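Local coordinates for lectin-like protein (Entamoeba histolytica HM-1:IMSS-A, PDB 5ZBT) that probably binds mannose through its legume lectin-like domain, although its function has not been established, at residues Ile173-Asn178 / Glu199-Pro204; Val25-Phe30 / Gly71-Asp76. All coordinates share one frame; numbering follows the deposited sequence.

From the N terminus, contact 2 closes first: residues 25-30 meet 71-76 after a loop of 40 residues that holds helix 36-42 and the opening strands of both antiparallel sheets. The chain then runs on through much of the sandwich before contact 1 brings the end of strand 170-176 against 199-204, round an excursion made largely of strands 181-188 and 191-198. The two loops lie in series, neither nested nor crossed. The centres of contact 1 and contact 2 are about 18 Å apart, and the two do not touch. Contact 2 fastens the N-terminal segment to the connection between strands 66-71 and 80-90, while contact 1 fastens a strand to the crossing from 191-198 to 207-213 in the other sheet.

Contact 1 of 2, residues Ile173-Asn178 / Glu199-Pro204; sequences IKYLVN and EDIDIP
Tyr175 lays one face of its ring against Ile203 and sends its hydroxyl past that side chain to the backbone of 199-204. The two side chains run in opposite senses: the ring reaches out toward the loop, while the extended arm of Ile203, CG1 and then CD1, reaches back along the ring toward the strand. CD1 therefore ends over the centre of the Tyr175 ring, 3.4 Å from its centroid, in a close CH-pi contact. CB and CG1 follow on the same face, nearer the CZ end of the ring.

Tyr175 holds CG anti to its backbone N (chi1 -177°), which points the ring at the loop, and the length of the tyrosine side chain brings OH to it. There OH donates to Ile201 O over 2.8 Å, arriving in the carbonyl plane on a lone pair with a C=O...donor angle of 138°. Ile201 O also lies at the ring's edge, close to its plane. Ile203 N adds a weak bond to the same hydroxyl, 3.3 Å from Tyr175 OH and bent to 130°. Ile201 CG2 makes a looser apolar contact with Tyr175 CE1 at 4.2 Å. The carboxylate of Asp202 passes nearby, but its principal partner is Lys180, with which it forms a salt bridge. Ile201 and Ile203 also touch Ile122 of the facing sheet, and the Tyr175 side chain touches Phe80 of strand 80-90.

Tyrosine suits this place because it joins a flat apolar face, fit for an isoleucine methyl, to a polar end that can both give and accept. The hydroxyl of this buried residue thus finds partners on two backbone groups of an irregular segment; these bonds should anchor the hydroxyl, and the methyl on the face should hinder ring flipping.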
ATOM      1  N   ILE A 173       1.776  -4.291  -7.817  1.00 10.78           N
ATOM      2  CA  ILE A 173       1.819  -5.525  -7.039  1.00 11.41           C
ATOM      3  C   ILE A 173       1.233  -6.641  -7.901  1.00 10.63           C
ATOM      4  O   ILE A 173       0.033  -6.635  -8.198  1.00 11.84           O
ATOM      5  CB  ILE A 173       1.045  -5.379  -5.718  1.00 12.48           C
ATOM      6  CG1 ILE A 173       1.706  -4.328  -4.821  1.00  8.43           C
ATOM      7  CG2 ILE A 173       0.917  -6.722  -4.997  1.00 10.36           C
ATOM      8  CD1 ILE A 173       0.738  -3.673  -3.871  1.00  8.37           C
ATOM      9  N   LYS A 174       2.071  -7.597  -8.304  1.00 11.66           N
ATOM     10  CA  LYS A 174       1.672  -8.682  -9.194  1.00 12.90           C
ATOM     11  C   LYS A 174       1.877 -10.014  -8.493  1.00 13.32           C
ATOM     12  O   LYS A 174       2.956 -10.269  -7.951  1.00 16.13           O
ATOM     13  CB  LYS A 174       2.497  -8.676 -10.488  1.00 14.63           C
ATOM     14  CG  LYS A 174       2.242  -7.532 -11.444  1.00 15.28           C
ATOM     15  CD  LYS A 174       2.814  -7.875 -12.840  1.00 20.53           C
ATOM     16  CE  LYS A 174       4.353  -7.884 -12.851  1.00 27.71           C
ATOM     17  NZ  LYS A 174       4.965  -8.257 -14.174  1.00 27.16           N
ATOM     18  N   TYR A 175       0.877 -10.884  -8.544  1.00 12.34           N
ATOM     19  CA  TYR A 175       1.003 -12.223  -7.981  1.00 13.74           C
ATOM     20  C   TYR A 175       0.515 -13.263  -8.983  1.00 14.71           C
ATOM     21  O   TYR A 175      -0.608 -13.170  -9.490  1.00 17.25           O
ATOM     22  CB  TYR A 175       0.226 -12.336  -6.675  1.00 12.26           C
ATOM     23  CG  TYR A 175       0.361 -13.682  -5.979  1.00 15.75           C
ATOM     24  CD1 TYR A 175       1.598 -14.120  -5.505  1.00 13.80           C
ATOM     25  CD2 TYR A 175      -0.753 -14.504  -5.775  1.00 14.78           C
ATOM     26  CE1 TYR A 175       1.728 -15.333  -4.845  1.00 14.99           C
ATOM     27  CE2 TYR A 175      -0.636 -15.726  -5.107  1.00 15.77           C
ATOM     28  CZ  TYR A 175       0.608 -16.131  -4.650  1.00 17.72           C
ATOM     29  OH  TYR A 175       0.742 -17.334  -3.997  1.00 17.38           O
ATOM     30  N   LEU A 176       1.353 -14.255  -9.267  1.00 14.72           N
ATOM     31  CA  LEU A 176       0.966 -15.389 -10.095  1.00 13.25           C
ATOM     32  C   LEU A 176       0.682 -16.574  -9.182  1.00 14.65           C
ATOM     33  O   LEU A 176       1.581 -17.040  -8.470  1.00 14.64           O
ATOM     34  CB  LEU A 176       2.061 -15.727 -11.104  1.00 17.25           C
ATOM     35  CG  LEU A 176       2.570 -14.491 -11.846  1.00 19.57           C
ATOM     36  CD1 LEU A 176       3.799 -14.828 -12.685  1.00 16.82           C
ATOM     37  CD2 LEU A 176       1.462 -13.928 -12.705  1.00 18.53           C
ATOM     38  N   VAL A 177      -0.569 -17.051  -9.206  1.00 14.60           N
ATOM     39  CA  VAL A 177      -1.051 -18.018  -8.219  1.00 15.48           C
ATOM     40  C   VAL A 177      -0.392 -19.379  -8.426  1.00 19.59           C
ATOM     41  O   VAL A 177       0.062 -20.023  -7.471  1.00 19.90           O
ATOM     42  CB  VAL A 177      -2.587 -18.123  -8.287  1.00 18.86           C
ATOM     43  CG1 VAL A 177      -3.071 -19.312  -7.500  1.00 18.12           C
ATOM     44  CG2 VAL A 177      -3.239 -16.841  -7.769  1.00 17.42           C
ATOM     45  N   ASN A 178      -0.328 -19.838  -9.674  1.00 21.41           N
ATOM     46  CA  ASN A 178       0.292 -21.137  -9.938  1.00 24.48           C
ATOM     47  C   ASN A 178       1.785 -21.119  -9.627  1.00 23.58           C
ATOM     48  O   ASN A 178       2.321 -22.076  -9.054  1.00 30.85           O
ATOM     49  CB  ASN A 178       0.048 -21.549 -11.389  1.00 22.14           C
ATOM     50  CG  ASN A 178      -1.361 -22.048 -11.618  1.00 28.59           C
ATOM     51  OD1 ASN A 178      -2.183 -22.094 -10.692  1.00 29.83           O
ATOM     52  ND2 ASN A 178      -1.649 -22.439 -12.852  1.00 30.97           N
ATOM     53  N   GLU A 199       9.847 -15.685  -4.734  1.00 19.12           N
ATOM     54  CA  GLU A 199       9.382 -16.988  -5.178  1.00 24.07           C
ATOM     55  C   GLU A 199       8.769 -17.768  -4.015  1.00 20.43           C
ATOM     56  O   GLU A 199       9.003 -17.473  -2.839  1.00 21.17           O
ATOM     57  CB  GLU A 199      10.527 -17.780  -5.801  1.00 21.30           C
ATOM     58  CG  GLU A 199      11.393 -16.952  -6.711  1.00 21.13           C
ATOM     59  CD  GLU A 199      10.861 -16.891  -8.129  1.00 27.95           C
ATOM     60  OE1 GLU A 199       9.854 -17.579  -8.426  1.00 31.01           O
ATOM     61  OE2 GLU A 199      11.454 -16.147  -8.947  1.00 35.27           O
ATOM     62  N   ASP A 200       7.952 -18.756  -4.368  1.00 18.30           N
ATOM     63  CA  ASP A 200       7.366 -19.695  -3.406  1.00 28.09           C
ATOM     64  C   ASP A 200       6.735 -18.976  -2.202  1.00 25.38           C
ATOM     65  O   ASP A 200       6.936 -19.336  -1.040  1.00 27.28           O
ATOM     66  CB  ASP A 200       8.409 -20.728  -2.961  1.00 27.35           C
ATOM     67  CG  ASP A 200       7.788 -21.896  -2.226  1.00 32.60           C
ATOM     68  OD1 ASP A 200       6.854 -22.523  -2.783  1.00 39.45           O
ATOM     69  OD2 ASP A 200       8.228 -22.184  -1.087  1.00 35.04           O
ATOM     70  N   ILE A 201       5.938 -17.951  -2.489  1.00 24.68           N
ATOM     71  CA  ILE A 201       5.229 -17.195  -1.464  1.00 18.29           C
ATOM     72  C   ILE A 201       3.739 -17.401  -1.688  1.00 20.33           C
ATOM     73  O   ILE A 201       3.257 -17.322  -2.825  1.00 24.62           O
ATOM     74  CB  ILE A 201       5.607 -15.702  -1.490  1.00 18.52           C
ATOM     75  CG1 ILE A 201       4.811 -14.909  -0.462  1.00 16.12           C
ATOM     76  CG2 ILE A 201       5.436 -15.102  -2.885  1.00 18.84           C
ATOM     77  CD1 ILE A 201       5.302 -13.461  -0.362  1.00 12.87           C
ATOM     78  N   ASP A 202       3.029 -17.710  -0.615  1.00 21.75           N
ATOM     79  CA  ASP A 202       1.614 -18.028  -0.661  1.00 19.92           C
ATOM     80  C   ASP A 202       0.806 -16.816  -0.245  1.00 16.56           C
ATOM     81  O   ASP A 202       1.190 -16.100   0.680  1.00 16.23           O
ATOM     82  CB  ASP A 202       1.314 -19.196   0.271  1.00 28.47           C
ATOM     83  CG  ASP A 202       1.065 -20.479  -0.480  1.00 38.12           C
ATOM     84  OD1 ASP A 202       0.964 -21.526   0.188  1.00 50.70           O
ATOM     85  OD2 ASP A 202       0.950 -20.430  -1.729  1.00 42.12           O
ATOM     86  N   ILE A 203      -0.309 -16.591  -0.932  1.00 19.83           N
ATOM     87  CA  ILE A 203      -1.253 -15.540  -0.549  1.00 18.64           C
ATOM     88  C   ILE A 203      -2.636 -16.160  -0.400  1.00 16.45           C
ATOM     89  O   ILE A 203      -3.343 -16.360  -1.400  1.00 20.55           O
ATOM     90  CB  ILE A 203      -1.276 -14.384  -1.562  1.00 20.82           C
ATOM     91  CG1 ILE A 203       0.138 -13.822  -1.754  1.00 21.94           C
ATOM     92  CG2 ILE A 203      -2.216 -13.295  -1.089  1.00 13.76           C
ATOM     93  CD1 ILE A 203       0.216 -12.687  -2.729  1.00 20.98           C
ATOM     94  N   PRO A 204      -3.063 -16.469   0.818  1.00 17.19           N
ATOM     95  CA  PRO A 204      -4.434 -16.949   1.035  1.00 19.74           C
ATOM     96  C   PRO A 204      -5.433 -15.827   0.800  1.00 15.11           C
ATOM     97  O   PRO A 204      -5.028 -14.671   0.605  1.00 16.37           O
ATOM     98  CB  PRO A 204      -4.420 -17.389   2.512  1.00 17.86           C
ATOM     99  CG  PRO A 204      -2.981 -17.375   2.936  1.00 20.36           C
ATOM    100  CD  PRO A 204      -2.313 -16.352   2.075  1.00 17.58           C
TER

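Contact 2 of 2, residues Val25-Phe30 / Gly71-Asp76; sequences VDVLSF and GKYKVD
The Tyr73 ring meets Val27 obliquely, and one of its faces carries CB of its own neighbour Lys72, 3.8 Å above the ring plane near its centre. It is Tyr73 CB that approaches Val27 CG2, at 4.1 Å, with the two side chains crossing at about a right angle. The Val27 and Val75 side chains slide past each other in opposite directions, bringing Val27 CG2 to 3.5 Å from Val75 CG1. Leu28 arrives tip to tip, its CD2 3.9 Å from Val75 CG1, so one methyl of Val75 serves both residues; compact branched side chains suit so small an apolar patch. A water links the backbones, 3.0 Å from Val27 O and 3.1 Å from Tyr73 N.

The flat carboxylate of Asp26 shapes the first segment: OD1 accepts from Leu28 N nearly along its C-O axis and from Ser29 N above the plane, both on the same face. OD2 turns its syn lone pair to Ser29 OG at 2.6 Å and forms a salt bridge with Arg31. The two bonds to OD1 make an Asx turn (Leu28 N) and an Asx motif (Ser29 N), here bending the N-terminal segment of a legume lectin-like beta sandwich before Phe30 bonds through its backbone to Leu227 of strand 220-231.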
ATOM      1  N   VAL A  25     -17.428  -9.128  -9.959  1.00 41.22           N
ATOM      2  CA  VAL A  25     -17.763  -8.118  -8.957  1.00 43.69           C
ATOM      3  C   VAL A  25     -16.455  -7.635  -8.333  1.00 37.75           C
ATOM      4  O   VAL A  25     -15.851  -8.332  -7.518  1.00 38.48           O
ATOM      5  CB  VAL A  25     -18.711  -8.677  -7.895  1.00 41.88           C
ATOM      6  CG1 VAL A  25     -19.080  -7.580  -6.894  1.00 30.78           C
ATOM      7  CG2 VAL A  25     -19.957  -9.307  -8.546  1.00 35.30           C
ATOM      8  N   ASP A  26     -16.031  -6.420  -8.703  1.00 40.61           N
ATOM      9  CA  ASP A  26     -14.768  -5.821  -8.258  1.00 26.61           C
ATOM     10  C   ASP A  26     -15.000  -5.072  -6.945  1.00 26.47           C
ATOM     11  O   ASP A  26     -15.649  -4.021  -6.926  1.00 25.56           O
ATOM     12  CB  ASP A  26     -14.237  -4.888  -9.347  1.00 20.28           C
ATOM     13  CG  ASP A  26     -12.886  -4.270  -9.020  1.00 22.57           C
ATOM     14  OD1 ASP A  26     -12.427  -4.357  -7.860  1.00 23.90           O
ATOM     15  OD2 ASP A  26     -12.278  -3.688  -9.949  1.00 16.30           O
ATOM     16  N   VAL A  27     -14.452  -5.591  -5.849  1.00 22.49           N
ATOM     17  CA  VAL A  27     -14.644  -4.977  -4.543  1.00 20.52           C
ATOM     18  C   VAL A  27     -13.362  -4.323  -4.040  1.00 21.85           C
ATOM     19  O   VAL A  27     -13.199  -4.128  -2.832  1.00 19.20           O
ATOM     20  CB  VAL A  27     -15.173  -5.991  -3.517  1.00 26.74           C
ATOM     21  CG1 VAL A  27     -16.517  -6.568  -3.966  1.00 20.15           C
ATOM     22  CG2 VAL A  27     -14.148  -7.084  -3.298  1.00 19.77           C
ATOM     23  N   LEU A  28     -12.447  -3.985  -4.947  1.00 19.98           N
ATOM     24  CA  LEU A  28     -11.174  -3.373  -4.591  1.00 17.96           C
ATOM     25  C   LEU A  28     -10.942  -2.029  -5.260  1.00 17.74           C
ATOM     26  O   LEU A  28     -10.390  -1.120  -4.638  1.00 18.68           O
ATOM     27  CB  LEU A  28     -10.009  -4.317  -4.960  1.00 15.47           C
ATOM     28  CG  LEU A  28     -10.028  -5.737  -4.406  1.00 15.75           C
ATOM     29  CD1 LEU A  28      -8.799  -6.543  -4.839  1.00  9.67           C
ATOM     30  CD2 LEU A  28     -10.149  -5.718  -2.882  1.00 11.83           C
ATOM     31  N   SER A  29     -11.324  -1.891  -6.524  1.00 17.79           N
ATOM     32  CA  SER A  29     -10.881  -0.766  -7.328  1.00 18.38           C
ATOM     33  C   SER A  29     -11.613   0.510  -6.960  1.00 17.74           C
ATOM     34  O   SER A  29     -12.801   0.487  -6.634  1.00 19.48           O
ATOM     35  CB  SER A  29     -11.101  -1.050  -8.811  1.00 18.56           C
ATOM     36  OG  SER A  29     -10.276  -2.109  -9.235  1.00 18.21           O
ATOM     37  N   PHE A  30     -10.887   1.626  -7.003  1.00 16.43           N
ATOM     38  CA  PHE A  30     -11.498   2.930  -7.224  1.00 15.20           C
ATOM     39  C   PHE A  30     -10.648   3.674  -8.241  1.00 18.18           C
ATOM     40  O   PHE A  30      -9.441   3.858  -8.044  1.00 19.95           O
ATOM     41  CB  PHE A  30     -11.673   3.742  -5.937  1.00 18.05           C
ATOM     42  CG  PHE A  30     -10.464   3.796  -5.047  1.00 15.72           C
ATOM     43  CD1 PHE A  30     -10.240   2.808  -4.093  1.00 15.23           C
ATOM     44  CD2 PHE A  30      -9.608   4.887  -5.092  1.00 15.12           C
ATOM     45  CE1 PHE A  30      -9.148   2.875  -3.243  1.00 15.72           C
ATOM     46  CE2 PHE A  30      -8.513   4.973  -4.242  1.00 13.94           C
ATOM     47  CZ  PHE A  30      -8.279   3.963  -3.319  1.00 12.85           C
ATOM     48  N   GLY A  71     -10.227  -2.781   3.522  1.00 15.48           N
ATOM     49  CA  GLY A  71     -11.181  -3.436   2.652  1.00 13.39           C
ATOM     50  C   GLY A  71     -12.263  -4.123   3.469  1.00 18.00           C
ATOM     51  O   GLY A  71     -11.972  -4.800   4.456  1.00 16.78           O
ATOM     52  N   LYS A  72     -13.525  -3.932   3.094  1.00 19.35           N
ATOM     53  CA  LYS A  72     -14.592  -4.587   3.837  1.00 25.96           C
ATOM     54  C   LYS A  72     -14.686  -6.077   3.518  1.00 27.61           C
ATOM     55  O   LYS A  72     -15.000  -6.874   4.410  1.00 25.42           O
ATOM     56  CB  LYS A  72     -15.930  -3.902   3.545  1.00 27.41           C
ATOM     57  CG  LYS A  72     -16.004  -2.484   4.062  1.00 21.64           C
ATOM     58  CD  LYS A  72     -17.424  -2.092   4.357  1.00 26.38           C
ATOM     59  CE  LYS A  72     -17.853  -0.918   3.515  1.00 24.88           C
ATOM     60  NZ  LYS A  72     -17.974   0.279   4.375  1.00 28.04           N
ATOM     61  N   TYR A  73     -14.395  -6.467   2.276  1.00 22.54           N
ATOM     62  CA  TYR A  73     -14.687  -7.805   1.778  1.00 21.81           C
ATOM     63  C   TYR A  73     -13.397  -8.567   1.488  1.00 20.18           C
ATOM     64  O   TYR A  73     -12.564  -8.119   0.693  1.00 19.79           O
ATOM     65  CB  TYR A  73     -15.588  -7.711   0.542  1.00 23.92           C
ATOM     66  CG  TYR A  73     -16.835  -6.920   0.881  1.00 29.58           C
ATOM     67  CD1 TYR A  73     -17.709  -7.375   1.866  1.00 34.35           C
ATOM     68  CD2 TYR A  73     -17.105  -5.690   0.284  1.00 27.44           C
ATOM     69  CE1 TYR A  73     -18.841  -6.646   2.231  1.00 35.36           C
ATOM     70  CE2 TYR A  73     -18.238  -4.952   0.640  1.00 30.94           C
ATOM     71  CZ  TYR A  73     -19.105  -5.438   1.618  1.00 34.78           C
ATOM     72  OH  TYR A  73     -20.244  -4.738   1.997  1.00 32.27           O
ATOM     73  N   LYS A  74     -13.239  -9.712   2.148  1.00 16.86           N
ATOM     74  CA  LYS A  74     -12.112 -10.597   1.892  1.00 13.99           C
ATOM     75  C   LYS A  74     -12.227 -11.212   0.499  1.00 21.29           C
ATOM     76  O   LYS A  74     -13.295 -11.715   0.116  1.00 19.78           O
ATOM     77  CB  LYS A  74     -12.071 -11.682   2.964  1.00 12.32           C
ATOM     78  CG  LYS A  74     -11.006 -12.734   2.744  1.00 17.53           C
ATOM     79  CD  LYS A  74     -10.952 -13.716   3.918  1.00 19.07           C
ATOM     80  CE  LYS A  74      -9.630 -13.578   4.665  1.00 18.57           C
ATOM     81  NZ  LYS A  74      -9.706 -14.118   6.055  1.00 19.95           N
ATOM     82  N   VAL A  75     -11.123 -11.186  -0.261  1.00 16.82           N
ATOM     83  CA  VAL A  75     -11.127 -11.621  -1.656  1.00 15.41           C
ATOM     84  C   VAL A  75     -10.329 -12.911  -1.816  1.00 17.24           C
ATOM     85  O   VAL A  75      -9.349 -13.166  -1.107  1.00 14.09           O
ATOM     86  CB  VAL A  75     -10.577 -10.531  -2.603  1.00 16.35           C
ATOM     87  CG1 VAL A  75     -11.511  -9.345  -2.640  1.00 14.32           C
ATOM     88  CG2 VAL A  75      -9.164 -10.094  -2.196  1.00 10.03           C
ATOM     89  N   ASP A  76     -10.762 -13.728  -2.773  1.00 19.42           N
ATOM     90  CA  ASP A  76     -10.083 -14.963  -3.170  1.00 20.70           C
ATOM     91  C   ASP A  76      -9.711 -14.802  -4.640  1.00 20.03           C
ATOM     92  O   ASP A  76     -10.517 -15.114  -5.516  1.00 20.25           O
ATOM     93  CB  ASP A  76     -10.982 -16.178  -2.951  1.00 25.59           C
ATOM     94  CG  ASP A  76     -10.230 -17.498  -3.055  1.00 27.47           C
ATOM     95  OD1 ASP A  76      -9.058 -17.493  -3.487  1.00 26.58           O
ATOM     96  OD2 ASP A  76     -10.809 -18.536  -2.665  1.00 32.57           O
TER
HETATM   97  O   HOH W   1     -13.096  -4.722   0.071  1.00 16.10           O